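Local coordinates for flagellar hook-associated protein (Burkholderia pseudomallei, PDB 4UT1), which probably serves as a structural component of the bacterial flagellum, forming part of the junction between the hook and the filament, at residues G308-S313 / K584-G589; S313-V318 / F337-P342. One frame throughout, in Å; residues are numbered along the deposited sequence.

Interaction 1 of 2, residues G308-S313 / K584-G589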
loop_
_atom_site.group_PDB
_atom_site.type_symbol
_atom_site.label_atom_id
_atom_site.label_comp_id
_atom_site.label_asym_id
_atom_site.label_seq_id
_atom_site.Cartn_x
_atom_site.Cartn_y
_atom_site.Cartn_z
ATOM N N GLY A 308 1.643 -3.481 -2.705
ATOM C CA GLY A 308 1.209 -4.009 -1.422
ATOM C C GLY A 308 -0.208 -3.590 -1.084
ATOM O O GLY A 308 -0.997 -4.363 -0.511
ATOM N N ALA A 309 -0.544 -2.360 -1.455
ATOM C CA ALA A 309 -1.884 -1.837 -1.193
ATOM C C ALA A 309 -2.938 -2.633 -1.956
ATOM O O ALA A 309 -4.024 -2.878 -1.430
ATOM C CB ALA A 309 -1.965 -0.347 -1.562
ATOM N N LEU A 310 -2.619 -3.049 -3.184
ATOM C CA LEU A 310 -3.548 -3.886 -3.943
ATOM C C LEU A 310 -3.811 -5.217 -3.240
ATOM O O LEU A 310 -4.961 -5.655 -3.140
ATOM C CB LEU A 310 -3.029 -4.146 -5.355
ATOM C CG LEU A 310 -2.789 -2.913 -6.226
ATOM C CD1 LEU A 310 -2.523 -3.349 -7.666
ATOM C CD2 LEU A 310 -3.961 -1.933 -6.139
ATOM N N ALA A 311 -2.743 -5.862 -2.771
ATOM C CA ALA A 311 -2.862 -7.117 -2.023
ATOM C C ALA A 311 -3.784 -6.967 -0.806
ATOM O O ALA A 311 -4.659 -7.813 -0.567
ATOM C CB ALA A 311 -1.478 -7.613 -1.587
ATOM N N VAL A 312 -3.592 -5.893 -0.045
ATOM C CA VAL A 312 -4.381 -5.661 1.146
ATOM C C VAL A 312 -5.842 -5.443 0.768
ATOM O O VAL A 312 -6.722 -6.039 1.349
ATOM C CB VAL A 312 -3.876 -4.456 1.960
ATOM C CG1 VAL A 312 -4.883 -4.093 3.056
ATOM C CG2 VAL A 312 -2.512 -4.748 2.565
ATOM N N SER A 313 -6.088 -4.585 -0.210
ATOM C CA SER A 313 -7.456 -4.302 -0.597
ATOM C C SER A 313 -8.136 -5.562 -1.127
ATOM O O SER A 313 -9.283 -5.819 -0.807
ATOM C CB SER A 313 -7.512 -3.194 -1.649
ATOM O OG SER A 313 -8.862 -2.888 -1.952
ATOM N N LYS A 584 -14.777 -0.125 -6.847
ATOM C CA LYS A 584 -13.783 0.946 -6.877
ATOM C C LYS A 584 -13.248 1.278 -5.483
ATOM O O LYS A 584 -13.755 2.170 -4.797
ATOM C CB LYS A 584 -14.374 2.187 -7.540
ATOM C CG LYS A 584 -14.810 1.932 -8.973
ATOM C CD LYS A 584 -15.229 3.215 -9.673
ATOM C CE LYS A 584 -15.841 2.919 -11.031
ATOM N NZ LYS A 584 -16.195 4.161 -11.766
ATOM N N THR A 585 -12.192 0.575 -5.084
ATOM C CA THR A 585 -11.691 0.655 -3.720
ATOM C C THR A 585 -10.397 1.442 -3.596
ATOM O O THR A 585 -9.949 1.741 -2.486
ATOM C CB THR A 585 -11.463 -0.752 -3.144
ATOM O OG1 THR A 585 -10.537 -1.468 -3.978
ATOM C CG2 THR A 585 -12.786 -1.510 -3.072
ATOM N N MET A 586 -9.797 1.767 -4.738
ATOM C CA MET A 586 -8.500 2.417 -4.762
ATOM C C MET A 586 -8.608 3.866 -5.216
ATOM O O MET A 586 -9.572 4.247 -5.892
ATOM C CB MET A 586 -7.532 1.647 -5.671
ATOM C CG MET A 586 -7.344 0.176 -5.274
ATOM S SD MET A 586 -6.888 -0.031 -3.536
ATOM C CE MET A 586 -5.302 0.804 -3.489
ATOM N N ASN A 587 -7.604 4.657 -4.840
ATOM C CA ASN A 587 -7.531 6.071 -5.197
ATOM C C ASN A 587 -8.810 6.802 -4.813
ATOM O O ASN A 587 -9.459 7.424 -5.656
ATOM C CB ASN A 587 -7.255 6.244 -6.694
ATOM C CG ASN A 587 -5.977 5.553 -7.141
ATOM O OD1 ASN A 587 -5.941 4.902 -8.186
ATOM N ND2 ASN A 587 -4.921 5.688 -6.348
ATOM N N ASN A 588 -9.166 6.703 -3.536
ATOM C CA ASN A 588 -10.352 7.360 -2.992
ATOM C C ASN A 588 -11.652 6.948 -3.679
ATOM O O ASN A 588 -12.472 7.794 -4.046
ATOM C CB ASN A 588 -10.183 8.877 -3.060
ATOM C CG ASN A 588 -9.005 9.365 -2.242
ATOM O OD1 ASN A 588 -7.948 8.736 -2.216
ATOM N ND2 ASN A 588 -9.188 10.487 -1.557
ATOM N N GLY A 589 -11.844 5.642 -3.838
ATOM C CA GLY A 589 -13.093 5.115 -4.356
ATOM C C GLY A 589 -13.310 5.389 -5.832
ATOM O O GLY A 589 -14.448 5.443 -6.299
#
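Ser313 meets Thr585 through a hydroxyl that its first torsion (chi1 -177°) swings opposite the backbone N, out from the helix. Met586, bent at both chi2 (-53°) and chi3 (-63°), curls its side chain so that the thioether lies against the same helical surface. The one hydrogen bond across the contact runs from Thr585 OG1 to Ser313 OG, 3.0 Å apart. Ser313 OG also bonds to the carbonyl oxygen of Thr364, so this buried hydroxyl ties two separate loops to the helix. Beside the polar pair, Met586 SD lies 3.7 Å from Ser313 CB. The terminal methyl reaches one turn back along the helix, where Met586 CE sits 4.0 Å from Ala309 CB and equally far from Leu310 CD2; the Leu310 branch also passes close to Met586 CG. Polar and apolar contacts thus lie side by side, and every touching residue is buried. The backbone here fits a classic beta bulge, with Thr585 and Met586 together opposite Thr591. The segment 584-589 belongs to the connection between helices 572-579 and 593-630, and helix 593-630 completes the surroundings, with Ala596 touching both Leu310 and Met586 and Leu593 packing on Ser313.

Interaction 2 of 2, residues S313-V318 / F337-P342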
loop_
_atom_site.group_PDB
_atom_site.type_symbol
_atom_site.label_atom_id
_atom_site.label_comp_id
_atom_site.label_asym_id
_atom_site.label_seq_id
_atom_site.Cartn_x
_atom_site.Cartn_y
_atom_site.Cartn_z
ATOM N N SER A 313 -6.088 -4.585 -0.210
ATOM C CA SER A 313 -7.456 -4.302 -0.597
ATOM C C SER A 313 -8.136 -5.562 -1.127
ATOM O O SER A 313 -9.283 -5.819 -0.807
ATOM C CB SER A 313 -7.512 -3.194 -1.649
ATOM O OG SER A 313 -8.862 -2.888 -1.952
ATOM N N PHE A 314 -7.425 -6.337 -1.947
ATOM C CA PHE A 314 -7.970 -7.585 -2.474
ATOM C C PHE A 314 -8.356 -8.550 -1.348
ATOM O O PHE A 314 -9.480 -9.027 -1.289
ATOM C CB PHE A 314 -6.960 -8.257 -3.428
ATOM C CG PHE A 314 -7.299 -9.690 -3.764
ATOM C CD1 PHE A 314 -6.858 -10.732 -2.956
ATOM C CD2 PHE A 314 -8.059 -9.998 -4.889
ATOM C CE1 PHE A 314 -7.164 -12.045 -3.262
ATOM C CE2 PHE A 314 -8.362 -11.319 -5.204
ATOM C CZ PHE A 314 -7.923 -12.341 -4.388
ATOM N N ALA A 315 -7.409 -8.841 -0.464
ATOM C CA ALA A 315 -7.660 -9.741 0.655
ATOM C C ALA A 315 -8.819 -9.248 1.526
ATOM O O ALA A 315 -9.699 -10.024 1.885
ATOM C CB ALA A 315 -6.394 -9.911 1.493
ATOM N N SER A 316 -8.824 -7.958 1.844
ATOM C CA SER A 316 -9.837 -7.404 2.720
ATOM C C SER A 316 -11.229 -7.523 2.097
ATOM O O SER A 316 -12.179 -7.918 2.762
ATOM C CB SER A 316 -9.529 -5.942 3.044
ATOM O OG SER A 316 -8.376 -5.844 3.869
ATOM N N GLN A 317 -11.338 -7.164 0.827
ATOM C CA GLN A 317 -12.620 -7.260 0.123
ATOM C C GLN A 317 -13.145 -8.679 0.010
ATOM O O GLN A 317 -14.342 -8.920 0.171
ATOM C CB GLN A 317 -12.511 -6.683 -1.279
ATOM C CG GLN A 317 -12.454 -5.190 -1.333
ATOM C CD GLN A 317 -12.411 -4.700 -2.756
ATOM O OE1 GLN A 317 -13.440 -4.624 -3.420
ATOM N NE2 GLN A 317 -11.216 -4.401 -3.248
ATOM N N VAL A 318 -12.265 -9.613 -0.303
ATOM C CA VAL A 318 -12.678 -10.988 -0.502
ATOM C C VAL A 318 -13.085 -11.570 0.845
ATOM O O VAL A 318 -14.141 -12.194 0.973
ATOM C CB VAL A 318 -11.549 -11.824 -1.174
ATOM C CG1 VAL A 318 -11.805 -13.316 -1.029
ATOM C CG2 VAL A 318 -11.428 -11.430 -2.638
ATOM N N PHE A 337 -8.088 -15.197 2.545
ATOM C CA PHE A 337 -6.723 -14.688 2.419
ATOM C C PHE A 337 -6.241 -14.022 3.704
ATOM O O PHE A 337 -7.040 -13.575 4.517
ATOM C CB PHE A 337 -6.633 -13.699 1.252
ATOM C CG PHE A 337 -6.911 -14.323 -0.073
ATOM C CD1 PHE A 337 -5.907 -14.961 -0.765
ATOM C CD2 PHE A 337 -8.201 -14.327 -0.604
ATOM C CE1 PHE A 337 -6.161 -15.577 -1.973
ATOM C CE2 PHE A 337 -8.456 -14.929 -1.824
ATOM C CZ PHE A 337 -7.428 -15.552 -2.512
ATOM N N ALA A 338 -4.920 -13.968 3.879
ATOM C CA ALA A 338 -4.327 -13.305 5.024
ATOM C C ALA A 338 -3.083 -12.517 4.605
ATOM O O ALA A 338 -2.416 -12.866 3.636
ATOM C CB ALA A 338 -3.981 -14.326 6.113
ATOM N N VAL A 339 -2.802 -11.439 5.327
ATOM C CA VAL A 339 -1.587 -10.660 5.124
ATOM C C VAL A 339 -1.012 -10.241 6.481
ATOM O O VAL A 339 -1.739 -10.184 7.477
ATOM C CB VAL A 339 -1.843 -9.393 4.276
ATOM C CG1 VAL A 339 -2.472 -9.754 2.950
ATOM C CG2 VAL A 339 -2.729 -8.424 5.046
ATOM N N GLY A 340 0.283 -9.940 6.519
ATOM C CA GLY A 340 0.904 -9.478 7.748
ATOM C C GLY A 340 0.482 -8.058 8.076
ATOM O O GLY A 340 -0.069 -7.358 7.223
ATOM N N ALA A 341 0.736 -7.625 9.308
ATOM C CA ALA A 341 0.309 -6.298 9.731
ATOM C C ALA A 341 1.290 -5.244 9.234
ATOM O O ALA A 341 2.380 -5.569 8.770
ATOM C CB ALA A 341 0.164 -6.226 11.258
ATOM N N PRO A 342 0.885 -3.973 9.301
ATOM C CA PRO A 342 1.786 -2.883 8.925
ATOM C C PRO A 342 3.133 -2.988 9.635
ATOM O O PRO A 342 3.244 -3.628 10.681
ATOM C CB PRO A 342 1.015 -1.645 9.361
ATOM C CG PRO A 342 -0.419 -2.033 9.150
ATOM C CD PRO A 342 -0.494 -3.501 9.513
#
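Phe314 and Phe337 form a T-shaped (edge-to-face) aromatic pair that joins helix 287-322 to the short strand 337-338, the partner of strand 435-436 in a two-stranded antiparallel sheet. The ring centroids are 4.8 Å apart and the planes are inclined at 68°. Phe314 supplies the edge: its CE1 stands over the centre of the Phe337 ring, with Phe337 CE2 its nearest atom at 3.5 Å. A chi1 of 167° carries the Phe314 ring away from its own backbone N and brings its far end to the strand residue. The aromatic cluster extends beyond this pair, since Tyr120 from helix 113-129 meets both rings edge-to-face and Phe434 lies against Phe337 with the planes at about 30°.

No hydrogen bond crosses between the two segments. Close by, however, Asn319 ND2 on the same helix bonds to Phe337 O, while Ala338 pairs through its backbone with Ser435. The strand is thereby held on one hand to the helix and on the other to its sheet partner.

Aliphatic contacts fill in around the rings. Ala315 CB approaches Phe337 CB to 3.8 Å, where the backbones also come closest, with 5.3 Å between the two CA atoms. Val339 adds a looser contact at the margin, its CG1 4.2 Å from Ala315 CB. Val318 uses its two methyls on different rings: CG2 lies over a face of Phe314, nearer the ring's border than its middle, whereas CG1 meets the edge of Phe337 near its plane, 3.8 Å from CD2.

Both contacts draw on helix 287-322, and their centres are 11 Å apart. Ser313 belongs to both helical segments, although it touches the partner segment only in interaction 1. In chain order the helix comes first, then segment 337-342 and, much later, 584-589, so the chain span between the halves of interaction 1 encloses the second half of interaction 2. That longer loop includes the mainly beta regions 343-425 and 450-564. The helix therefore receives the chain near the start of this excursion and again after it, close to helix 593-630. The two sites also touch through Gln317, which makes no contact with 337-342 but has NE2 packed 3.1 Å from Thr585 OG1.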